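PDB 5YL7: pseudoalteromonas arctica PAMC 21717 from Pseudoalteromonas arctica, which probably hydrolyses peptide bonds as a cold-active, calcium-binding serine protease of the subtilase family. Local coordinates for residues A[170-175]-A[210-215]; A[195-200]-A[217-222]; A[46-51]-A[270-275]. One frame throughout, in Å; residues are numbered along the deposited sequence.

From the N terminus, the chain first reaches 46-51, the loop between strands 36-41 and 58-59, but interaction 3 closes only when 270-275 arrives on the hairpin strand 272-277. Interactions 1 and 2 are nested inside that long loop and cross each other: the segments come in the order 170-175, 195-200, 210-215, 217-222, so each contact is opened before the other is closed. Their centres lie 8 Å apart, and M170 joins them by pairing with V197 and A199 in the central parallel sheet. Interaction 3 lies on the opposite side of the chain's centre, its centre about 27 Å from that of interaction 1, and ties a calcium-binding loop to the hairpin.

Interaction 1 of 3, residues A[170-175]-A[210-215]; sequences MSLGGS and YNPGNC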
ATOM      1  N   MET A 170       2.142   3.097   3.087  1.00  4.75           N
ATOM      2  CA  MET A 170       1.346   3.150   4.323  1.00  5.18           C
ATOM      3  C   MET A 170      -0.086   3.281   3.937  1.00  4.78           C
ATOM      4  O   MET A 170      -0.697   4.368   3.751  1.00  5.87           O
ATOM      5  CB  MET A 170       1.706   4.343   5.244  1.00  6.59           C
ATOM      6  CG  MET A 170       3.046   4.032   5.959  1.00  8.20           C
ATOM      7  SD  MET A 170       3.355   5.204   7.342  1.00 12.95           S
ATOM      8  CE  MET A 170       3.922   5.979   6.253  1.00  4.41           C
ATOM      9  N   SER A 171      -0.790   2.141   3.952  1.00  5.13           N
ATOM     10  CA  SER A 171      -2.255   2.033   3.716  1.00  5.78           C
ATOM     11  C   SER A 171      -2.920   2.060   5.064  1.00  6.73           C
ATOM     12  O   SER A 171      -3.499   1.049   5.533  1.00  9.36           O
ATOM     13  CB  SER A 171      -2.528   0.760   2.966  1.00  5.32           C
ATOM     14  OG  SER A 171      -2.169   0.877   1.618  1.00  5.31           O
ATOM     15  N   LEU A 172      -2.813   3.150   5.785  1.00  6.41           N
ATOM     16  CA  LEU A 172      -3.243   3.289   7.193  1.00  7.14           C
ATOM     17  C   LEU A 172      -3.424   4.717   7.530  1.00  8.52           C
ATOM     18  O   LEU A 172      -2.930   5.612   6.785  1.00  8.81           O
ATOM     19  CB  LEU A 172      -2.227   2.563   8.125  1.00  8.71           C
ATOM     20  CG  LEU A 172      -0.803   3.155   8.117  1.00  9.10           C
ATOM     21  CD1 LEU A 172      -0.667   4.449   8.959  1.00 11.78           C
ATOM     22  CD2 LEU A 172       0.250   2.193   8.633  1.00 11.08           C
ATOM     23  N   GLY A 173      -4.137   4.991   8.579  1.00  7.81           N
ATOM     24  CA  GLY A 173      -4.228   6.372   9.060  1.00 10.22           C
ATOM     25  C   GLY A 173      -5.275   6.571  10.103  1.00 10.41           C
ATOM     26  O   GLY A 173      -5.877   5.621  10.623  1.00 12.28           O
ATOM     27  N   GLY A 174      -5.433   7.821  10.432  1.00 11.98           N
ATOM     28  CA  GLY A 174      -6.401   8.194  11.493  1.00 14.33           C
ATOM     29  C   GLY A 174      -6.704   9.668  11.323  1.00 15.87           C
ATOM     30  O   GLY A 174      -6.256  10.305  10.413  1.00 12.02           O
ATOM     31  N   SER A 175      -7.563  10.206  12.200  1.00 16.76           N
ATOM     32  CA  SER A 175      -7.875  11.604  12.174  1.00 15.23           C
ATOM     33  C   SER A 175      -6.943  12.451  12.991  1.00 12.71           C
ATOM     34  O   SER A 175      -6.369  12.015  13.969  1.00 15.79           O
ATOM     35  CB  SER A 175      -9.328  11.809  12.536  1.00 20.12           C
ATOM     36  OG  SER A 175      -9.453  11.354  13.820  1.00 24.33           O
ATOM     37  N   TYR A 210      -6.498  14.291   8.105  1.00  7.66           N
ATOM     38  CA  TYR A 210      -6.271  12.877   8.205  1.00  7.82           C
ATOM     39  C   TYR A 210      -4.762  12.570   8.025  1.00  7.66           C
ATOM     40  O   TYR A 210      -4.180  13.031   7.045  1.00  7.57           O
ATOM     41  CB  TYR A 210      -7.139  12.061   7.239  1.00  9.24           C
ATOM     42  CG  TYR A 210      -8.602  12.235   7.541  1.00  9.82           C
ATOM     43  CD1 TYR A 210      -9.211  11.493   8.552  1.00 11.69           C
ATOM     44  CD2 TYR A 210      -9.320  13.255   7.021  1.00 10.52           C
ATOM     45  CE1 TYR A 210     -10.539  11.760   8.872  1.00 12.51           C
ATOM     46  CE2 TYR A 210     -10.660  13.546   7.365  1.00 11.54           C
ATOM     47  CZ  TYR A 210     -11.198  12.711   8.283  1.00 11.78           C
ATOM     48  OH  TYR A 210     -12.567  12.903   8.634  1.00 14.78           O
ATOM     49  N   ASN A 211      -4.211  11.883   8.974  1.00  7.98           N
ATOM     50  CA  ASN A 211      -2.783  11.564   9.016  1.00  8.00           C
ATOM     51  C   ASN A 211      -2.542  10.098   8.673  1.00  8.40           C
ATOM     52  O   ASN A 211      -3.465   9.273   8.958  1.00 10.08           O
ATOM     53  CB  ASN A 211      -2.180  11.932  10.433  1.00  8.60           C
ATOM     54  CG  ASN A 211      -2.789  11.177  11.549  1.00 11.68           C
ATOM     55  OD1 ASN A 211      -2.466  10.026  11.789  1.00 14.40           O
ATOM     56  ND2 ASN A 211      -3.757  11.775  12.184  1.00 12.08           N
ATOM     57  N   PRO A 212      -1.394   9.658   8.244  1.00  8.00           N
ATOM     58  CA  PRO A 212      -0.233  10.504   7.930  1.00  6.89           C
ATOM     59  C   PRO A 212      -0.269  11.094   6.540  1.00  6.31           C
ATOM     60  O   PRO A 212       0.707  11.744   6.128  1.00  6.24           O
ATOM     61  CB  PRO A 212       0.936   9.521   8.093  1.00  7.36           C
ATOM     62  CG  PRO A 212       0.338   8.169   7.704  1.00  8.48           C
ATOM     63  CD  PRO A 212      -1.071   8.217   8.237  1.00  9.18           C
ATOM     64  N   GLY A 213      -1.380  11.023   5.816  1.00  6.44           N
ATOM     65  CA  GLY A 213      -1.412  11.609   4.528  1.00  7.02           C
ATOM     66  C   GLY A 213      -1.229  13.091   4.464  1.00  7.18           C
ATOM     67  O   GLY A 213      -0.789  13.671   3.483  1.00  8.77           O
ATOM     68  N   ASN A 214      -1.601  13.775   5.579  1.00  7.11           N
ATOM     69  CA  ASN A 214      -1.409  15.206   5.771  1.00  6.74           C
ATOM     70  C   ASN A 214      -0.027  15.570   6.251  1.00  7.68           C
ATOM     71  O   ASN A 214       0.244  16.771   6.433  1.00  9.73           O
ATOM     72  CB  ASN A 214      -2.513  15.768   6.671  1.00  6.64           C
ATOM     73  CG  ASN A 214      -2.460  15.251   8.071  1.00  6.63           C
ATOM     74  OD1 ASN A 214      -1.604  14.443   8.425  1.00  7.00           O
ATOM     75  ND2 ASN A 214      -3.410  15.716   8.927  1.00  8.03           N
ATOM     76  N   CYS A 215       0.887  14.624   6.364  1.00  6.80           N
ATOM     77  CA  CYS A 215       2.280  14.968   6.688  1.00  6.76           C
ATOM     78  C   CYS A 215       2.890  15.586   5.453  1.00  6.54           C
ATOM     79  O   CYS A 215       2.403  15.556   4.309  1.00  7.55           O
ATOM     80  CB  CYS A 215       3.009  13.728   7.061  1.00  6.56           C
ATOM     81  SG  CYS A 215       2.394  12.910   8.552  1.00  8.58           S
TER
HETATM   82  O   HOH W   1      -3.318   8.462   6.066  1.00 23.26           O
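G174 and N211 form the hydrogen-bonded pair of a small antiparallel sheet, strands 174-175 and 210-211, in the SLGG segment that in subtilases helps line the substrate cleft; accordingly, G173 makes backbone hydrogen bonds to a bound peptide. G174 N donates to N211 O (2.9 Å), and N211 N returns a bond to G174 O (3.0 Å). Glycine suits position 173: with no side chain, its CA can lie 3.0 Å from N211 O, at backbone angles that would press a CB against the preceding carbonyl. The cis peptide before P212 turns the chain, and the puckered pyrrolidine ring meets L172 at about a right angle, with CD1 of L172 3.9 Å from CD of P212. SD of M170 lies 4.2 Å from CG of P212. N211 keeps CG between its backbone N and carbonyl carbon (chi1 62°), swinging ND2 towards the S175 end, where it hydrogen-bonds G176 O. A water bridges L172 O and G213 N. P212 is backed by I198 of strand 195-199 and T182 of helix 180-191, M170 packs on helix 140-150, and the C215-C178 disulfide ties this segment's end to the chain just before helix 180-191.

Interaction 2 of 3, residues A[195-200]-A[217-222]; sequences VVVIAA and GVVNVA. With CA (calcium ion), chain F.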
ATOM      1  N   VAL A 195      11.025   7.101  -0.908  1.00  4.85           N
ATOM      2  CA  VAL A 195       9.761   7.796  -1.158  1.00  4.98           C
ATOM      3  C   VAL A 195       8.652   7.171  -0.334  1.00  4.60           C
ATOM      4  O   VAL A 195       8.613   5.947  -0.159  1.00  5.62           O
ATOM      5  CB  VAL A 195       9.455   7.860  -2.666  1.00  5.36           C
ATOM      6  CG1 VAL A 195       9.126   6.505  -3.248  1.00  5.19           C
ATOM      7  CG2 VAL A 195       8.340   8.852  -3.001  1.00  6.03           C
ATOM      8  N   VAL A 196       7.745   8.014   0.148  1.00  4.53           N
ATOM      9  CA  VAL A 196       6.705   7.586   1.093  1.00  4.21           C
ATOM     10  C   VAL A 196       5.337   7.784   0.450  1.00  4.45           C
ATOM     11  O   VAL A 196       4.997   8.941   0.172  1.00  5.39           O
ATOM     12  CB  VAL A 196       6.841   8.335   2.416  1.00  5.29           C
ATOM     13  CG1 VAL A 196       5.797   7.814   3.390  1.00  6.35           C
ATOM     14  CG2 VAL A 196       8.213   8.114   3.022  1.00  6.01           C
ATOM     15  N   VAL A 197       4.594   6.709   0.254  1.00  4.34           N
ATOM     16  CA  VAL A 197       3.287   6.730  -0.384  1.00  4.59           C
ATOM     17  C   VAL A 197       2.250   6.349   0.615  1.00  4.76           C
ATOM     18  O   VAL A 197       2.388   5.334   1.291  1.00  5.14           O
ATOM     19  CB  VAL A 197       3.316   5.727  -1.588  1.00  5.11           C
ATOM     20  CG1 VAL A 197       1.943   5.738  -2.292  1.00  5.87           C
ATOM     21  CG2 VAL A 197       4.401   6.114  -2.595  1.00  5.16           C
ATOM     22  N   ILE A 198       1.156   7.157   0.694  1.00  4.82           N
ATOM     23  CA  ILE A 198       0.196   7.057   1.778  1.00  4.74           C
ATOM     24  C   ILE A 198      -1.222   7.136   1.250  1.00  4.76           C
ATOM     25  O   ILE A 198      -1.544   7.884   0.315  1.00  5.59           O
ATOM     26  CB  ILE A 198       0.414   8.170   2.823  1.00  5.53           C
ATOM     27  CG1 ILE A 198       1.879   8.107   3.307  1.00  6.38           C
ATOM     28  CG2 ILE A 198      -0.575   8.004   3.975  1.00  6.17           C
ATOM     29  CD1 ILE A 198       2.266   9.128   4.353  1.00  8.49           C
ATOM     30  N   ALA A 199      -2.086   6.281   1.825  1.00  3.87           N
ATOM     31  CA  ALA A 199      -3.535   6.363   1.604  1.00  4.28           C
ATOM     32  C   ALA A 199      -4.137   7.571   2.252  1.00  5.13           C
ATOM     33  O   ALA A 199      -3.962   7.816   3.447  1.00  6.40           O
ATOM     34  CB  ALA A 199      -4.197   5.152   2.127  1.00  4.63           C
ATOM     35  N   ALA A 200      -4.974   8.322   1.503  1.00  4.82           N
ATOM     36  CA  ALA A 200      -5.538   9.615   2.071  1.00  5.48           C
ATOM     37  C   ALA A 200      -6.605   9.383   3.014  1.00  5.48           C
ATOM     38  O   ALA A 200      -6.974  10.389   3.764  1.00  6.87           O
ATOM     39  CB  ALA A 200      -6.029  10.467   0.949  1.00  5.99           C
ATOM     40  N   GLY A 217       6.053  16.008   2.666  1.00  4.84           N
ATOM     41  CA  GLY A 217       7.022  15.141   1.979  1.00  5.40           C
ATOM     42  C   GLY A 217       6.557  13.759   1.646  1.00  5.93           C
ATOM     43  O   GLY A 217       7.374  12.860   1.570  1.00  6.68           O
ATOM     44  N   VAL A 218       5.250  13.606   1.427  1.00  5.45           N
ATOM     45  CA  VAL A 218       4.656  12.302   1.116  1.00  5.13           C
ATOM     46  C   VAL A 218       3.879  12.398  -0.132  1.00  5.09           C
ATOM     47  O   VAL A 218       3.429  13.464  -0.547  1.00  5.57           O
ATOM     48  CB  VAL A 218       3.775  11.789   2.286  1.00  5.43           C
ATOM     49  CG1 VAL A 218       4.542  11.776   3.614  1.00  6.28           C
ATOM     50  CG2 VAL A 218       2.501  12.551   2.461  1.00  6.84           C
ATOM     51  N   VAL A 219       3.625  11.236  -0.730  1.00  4.75           N
ATOM     52  CA  VAL A 219       2.715  11.130  -1.895  1.00  4.98           C
ATOM     53  C   VAL A 219       1.374  10.634  -1.336  1.00  4.69           C
ATOM     54  O   VAL A 219       1.238   9.452  -0.985  1.00  4.43           O
ATOM     55  CB  VAL A 219       3.238  10.166  -2.950  1.00  5.54           C
ATOM     56  CG1 VAL A 219       2.350  10.127  -4.140  1.00  6.11           C
ATOM     57  CG2 VAL A 219       4.693  10.503  -3.338  1.00  5.83           C
ATOM     58  N   ASN A 220       0.402  11.537  -1.235  1.00  4.49           N
ATOM     59  CA  ASN A 220      -0.900  11.235  -0.644  1.00  4.68           C
ATOM     60  C   ASN A 220      -1.874  10.928  -1.746  1.00  4.76           C
ATOM     61  O   ASN A 220      -1.982  11.672  -2.755  1.00  5.30           O
ATOM     62  CB  ASN A 220      -1.405  12.416   0.203  1.00  5.18           C
ATOM     63  CG  ASN A 220      -2.514  12.003   1.122  1.00  5.94           C
ATOM     64  OD1 ASN A 220      -2.641  10.880   1.522  1.00  6.44           O
ATOM     65  ND2 ASN A 220      -3.347  13.012   1.520  1.00  7.24           N
ATOM     66  N   VAL A 221      -2.550   9.788  -1.605  1.00  4.11           N
ATOM     67  CA  VAL A 221      -3.269   9.147  -2.736  1.00  4.67           C
ATOM     68  C   VAL A 221      -4.760   9.045  -2.426  1.00  4.08           C
ATOM     69  O   VAL A 221      -5.179   8.424  -1.443  1.00  5.07           O
ATOM     70  CB  VAL A 221      -2.700   7.750  -2.957  1.00  4.23           C
ATOM     71  CG1 VAL A 221      -3.404   7.063  -4.135  1.00  4.32           C
ATOM     72  CG2 VAL A 221      -1.203   7.813  -3.218  1.00  4.64           C
ATOM     73  N   ALA A 222      -5.538   9.646  -3.352  1.00  3.99           N
ATOM     74  CA  ALA A 222      -7.025   9.493  -3.369  1.00  4.39           C
ATOM     75  C   ALA A 222      -7.366   8.273  -4.201  1.00  4.92           C
ATOM     76  O   ALA A 222      -6.615   7.773  -5.028  1.00  5.14           O
ATOM     77  CB  ALA A 222      -7.671  10.741  -3.926  1.00  4.96           C
TER
HETATM   78 CA    CA F 804       2.807  15.543  -1.363  1.00  6.14          CA
HETATM   79  O   HOH W   2       8.226  10.842  -0.150  1.00  6.87           O
HETATM   80  O   HOH W   3      -4.955  12.358   4.054  1.00  8.55           O
HETATM   81  O   HOH W   4       3.072  15.964   1.124  1.00  9.20           O
HETATM   82  O   HOH W   5       0.696  17.423  -1.840  1.00102.83           O
HETATM   83  O   HOH W   6       3.024  17.853  -1.900  1.00 10.46           O
HETATM   84  O   HOH W   7       0.693  16.176  -0.296  1.00 11.53           O
HETATM   85  O   HOH W   8       5.226  15.972  -0.773  1.00 10.17           O
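I198 pushes the end of its side chain into V218: CD1 lies 3.6 Å from V218 CG1 and also touches CB and CG2, so the tip nestles against the whole branch. The extended chain (chi2 -179°) carries CD1 across to V218. Further along this face the small methyl of A200 lies against the amide of N220, its CB 3.5 Å from N220 OD1; N220 ND2 hydrogen-bonds N239 OD1, and a water joins it to A200 O. On the other face the valines interdigitate: V219 touches V195 (CG2 to CG2, 4.0 Å) and V197, and V197 CG1 also meets V221 CG2 (3.9 Å). Beta-branched residues suit such extended, buried strands, and helix 280-297 packs over V197 and V221. Between the two layers of side chains, the parallel strands are joined by V219 N to V196 O, I198 N to V219 O, V221 N to I198 O and A200 N to V221 O. V218 O, turned to the ion, binds calcium at 2.3 Å together with five waters, D241 and E307. D241 also accepts from N220 N. The chemistry is thus divided: a largely apolar interior, its buried N220 amide satisfied by N239 and a water, and a calcium end, where the ion would probably polarise the V218 carbonyl.

Interaction 3 of 3, residues A[46-51]-A[270-275]; sequences PHADLN and SSDSYG. With CA (calcium ion), chain C.
H47 is gripped by strand 272-277 on a face and at an edge of its imidazole. Its NE2 donates to S273 O (2.8 Å) in a somewhat bent bond, with the acceptor close to the ring plane, though the donor stands above the plane of the carbonyl. Over one face lies D272: CB is 3.7 Å from the ring centroid in a CH-pi contact, and the carboxylate runs on alongside the ring, the two planes within 5° of parallel. That carboxylate also receives A48 N at OD2 (2.9 Å, 173°), met from above its plane, and a water links OD2 to P46 O. Y274 approaches from another direction, its OH at the imidazole edge, 3.3 Å from H47 CE1, and its own face turned over H47 NE2, the two ring planes inclined at 58°. With CG anti to the backbone N, the ring is carried to the strand, and the bonds at NE2 and at ND1, which accepts D49 N (2.8 Å), hold its rotation about CB-CG. Donating at NE2 and accepting at ND1, the ring is consistent with the neutral form, a task histidine suits. H47 O receives both L50 N and N51 N, tightening the turn. D49 then presents both oxygens to a calcium ion, and its CB rests against Y274 OH (3.5 Å). Farther out, T261 of the partner strand 258-263 packs on H47 and D49, and S273 pairs with Y262. D5, V111, N114, E116 and V118 complete the metal shell, an arrangement resembling the high-affinity calcium site of subtilisins, here bound through its aspartate loop to the 258-263/272-277 hairpin.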
ATOM      1  N   PRO A  46       2.072 -16.039   4.134  1.00  7.18           N
ATOM      2  CA  PRO A  46       2.947 -16.502   3.042  1.00  7.04           C
ATOM      3  C   PRO A  46       2.171 -17.155   1.905  1.00  7.44           C
ATOM      4  O   PRO A  46       2.397 -18.323   1.508  1.00  8.14           O
ATOM      5  CB  PRO A  46       3.894 -17.482   3.767  1.00  7.69           C
ATOM      6  CG  PRO A  46       2.960 -18.116   4.724  1.00  7.05           C
ATOM      7  CD  PRO A  46       2.163 -16.961   5.303  1.00  6.89           C
ATOM      8  N   HIS A  47       1.290 -16.389   1.328  1.00  6.82           N
ATOM      9  CA  HIS A  47       0.385 -16.847   0.252  1.00  6.19           C
ATOM     10  C   HIS A  47       1.245 -17.408  -0.859  1.00  6.06           C
ATOM     11  O   HIS A  47       2.271 -16.823  -1.249  1.00  6.36           O
ATOM     12  CB  HIS A  47      -0.465 -15.631  -0.191  1.00  6.39           C
ATOM     13  CG  HIS A  47      -1.579 -15.967  -1.127  1.00  6.19           C
ATOM     14  ND1 HIS A  47      -1.394 -16.514  -2.381  1.00  6.52           N
ATOM     15  CD2 HIS A  47      -2.886 -15.683  -0.976  1.00  6.66           C
ATOM     16  CE1 HIS A  47      -2.601 -16.580  -2.948  1.00  6.73           C
ATOM     17  NE2 HIS A  47      -3.515 -16.075  -2.114  1.00  7.05           N
ATOM     18  N   ALA A  48       0.787 -18.489  -1.431  1.00  5.93           N
ATOM     19  CA  ALA A  48       1.485 -19.103  -2.563  1.00  6.10           C
ATOM     20  C   ALA A  48       1.773 -18.221  -3.730  1.00  6.48           C
ATOM     21  O   ALA A  48       2.726 -18.378  -4.489  1.00  7.38           O
ATOM     22  CB  ALA A  48       0.714 -20.334  -3.086  1.00  7.64           C
ATOM     23  N   ASP A  49       0.881 -17.173  -3.911  1.00  6.33           N
ATOM     24  CA  ASP A  49       1.038 -16.223  -5.014  1.00  6.17           C
ATOM     25  C   ASP A  49       1.741 -14.917  -4.639  1.00  6.24           C
ATOM     26  O   ASP A  49       1.677 -13.936  -5.322  1.00  6.94           O
ATOM     27  CB  ASP A  49      -0.291 -15.908  -5.711  1.00  6.83           C
ATOM     28  CG  ASP A  49      -0.198 -15.604  -7.160  1.00  7.36           C
ATOM     29  OD1 ASP A  49       0.710 -16.159  -7.839  1.00  7.44           O
ATOM     30  OD2 ASP A  49      -1.034 -14.789  -7.679  1.00  6.69           O
ATOM     31  N   LEU A  50       2.394 -14.965  -3.456  1.00  6.19           N
ATOM     32  CA  LEU A  50       3.095 -13.760  -2.911  1.00  6.00           C
ATOM     33  C   LEU A  50       4.477 -14.101  -2.370  1.00  6.37           C
ATOM     34  O   LEU A  50       5.396 -13.280  -2.473  1.00  6.39           O
ATOM     35  CB  LEU A  50       2.199 -13.180  -1.775  1.00  7.25           C
ATOM     36  CG  LEU A  50       2.730 -11.913  -1.112  1.00  7.79           C
ATOM     37  CD1 LEU A  50       2.919 -10.784  -2.138  1.00  9.06           C
ATOM     38  CD2 LEU A  50       1.817 -11.545   0.021  1.00  8.91           C
ATOM     39  N   ASN A  51       4.608 -15.227  -1.647  1.00  6.68           N
ATOM     40  CA  ASN A  51       5.770 -15.410  -0.766  1.00  7.02           C
ATOM     41  C   ASN A  51       7.100 -15.358  -1.473  1.00  7.06           C
ATOM     42  O   ASN A  51       8.055 -14.910  -0.849  1.00  7.49           O
ATOM     43  CB  ASN A  51       5.617 -16.713   0.044  1.00  8.07           C
ATOM     44  CG  ASN A  51       6.460 -16.719   1.188  1.00  9.53           C
ATOM     45  OD1 ASN A  51       7.390 -17.644   1.284  1.00 16.14           O
ATOM     46  ND2 ASN A  51       6.311 -15.834   2.070  1.00  9.68           N
ATOM     47  N   SER A 270      -6.101 -19.199   7.735  1.00  7.03           N
ATOM     48  CA  SER A 270      -6.510 -20.468   7.091  1.00  6.88           C
ATOM     49  C   SER A 270      -5.966 -20.468   5.687  1.00  7.46           C
ATOM     50  O   SER A 270      -4.888 -19.909   5.381  1.00  6.31           O
ATOM     51  CB  SER A 270      -8.009 -20.591   7.217  1.00  8.27           C
ATOM     52  OG  SER A 270      -8.479 -21.839   6.732  1.00  9.76           O
ATOM     53  N   SER A 271      -6.666 -21.176   4.813  1.00  8.47           N
ATOM     54  CA  SER A 271      -6.190 -21.306   3.442  1.00  8.19           C
ATOM     55  C   SER A 271      -6.019 -19.988   2.699  1.00  7.28           C
ATOM     56  O   SER A 271      -6.786 -19.004   2.932  1.00  7.91           O
ATOM     57  CB  SER A 271      -7.090 -22.261   2.658  1.00 12.13           C
ATOM     58  OG  SER A 271      -8.317 -21.721   2.618  1.00 18.22           O
ATOM     59  N   ASP A 272      -5.125 -19.939   1.750  1.00  6.79           N
ATOM     60  CA  ASP A 272      -4.931 -18.842   0.813  1.00  6.90           C
ATOM     61  C   ASP A 272      -6.255 -18.607   0.069  1.00  7.77           C
ATOM     62  O   ASP A 272      -6.917 -19.557  -0.367  1.00  9.15           O
ATOM     63  CB  ASP A 272      -3.833 -19.107  -0.145  1.00  7.02           C
ATOM     64  CG  ASP A 272      -2.429 -19.185   0.478  1.00  7.64           C
ATOM     65  OD1 ASP A 272      -2.232 -18.597   1.557  1.00  7.98           O
ATOM     66  OD2 ASP A 272      -1.523 -19.687  -0.246  1.00  9.36           O
ATOM     67  N   SER A 273      -6.529 -17.337  -0.264  1.00  6.82           N
ATOM     68  CA  SER A 273      -7.642 -16.998  -1.156  1.00  6.76           C
ATOM     69  C   SER A 273      -7.282 -15.782  -1.963  1.00  6.65           C
ATOM     70  O   SER A 273      -6.172 -15.202  -1.824  1.00  6.74           O
ATOM     71  CB  SER A 273      -8.871 -16.844  -0.317  1.00  7.63           C
ATOM     72  OG  SER A 273      -8.761 -15.706   0.525  1.00  8.49           O
ATOM     73  N   TYR A 274      -8.209 -15.334  -2.794  1.00  6.74           N
ATOM     74  CA  TYR A 274      -8.156 -14.057  -3.491  1.00  6.61           C
ATOM     75  C   TYR A 274      -9.356 -13.305  -3.189  1.00  7.82           C
ATOM     76  O   TYR A 274     -10.462 -13.911  -3.130  1.00 10.72           O
ATOM     77  CB  TYR A 274      -7.982 -14.225  -4.993  1.00  7.51           C
ATOM     78  CG  TYR A 274      -6.784 -15.045  -5.366  1.00  7.63           C
ATOM     79  CD1 TYR A 274      -5.491 -14.536  -5.392  1.00  6.85           C
ATOM     80  CD2 TYR A 274      -6.910 -16.443  -5.642  1.00  8.02           C
ATOM     81  CE1 TYR A 274      -4.392 -15.337  -5.608  1.00  6.18           C
ATOM     82  CE2 TYR A 274      -5.780 -17.208  -5.811  1.00  8.66           C
ATOM     83  CZ  TYR A 274      -4.548 -16.637  -5.878  1.00  6.67           C
ATOM     84  OH  TYR A 274      -3.402 -17.375  -6.082  1.00  8.96           O
ATOM     85  N   GLY A 275      -9.311 -12.027  -2.906  1.00  6.41           N
ATOM     86  CA  GLY A 275     -10.467 -11.275  -2.524  1.00  6.49           C
ATOM     87  C   GLY A 275     -10.434  -9.851  -3.015  1.00  6.15           C
ATOM     88  O   GLY A 275      -9.393  -9.273  -3.310  1.00  5.66           O
TER
HETATM   89 CA    CA C 801       0.189 -14.929  -9.879  1.00  6.54          CA
HETATM   90  O   HOH W   9       0.547 -20.616   1.397  1.00 16.96           O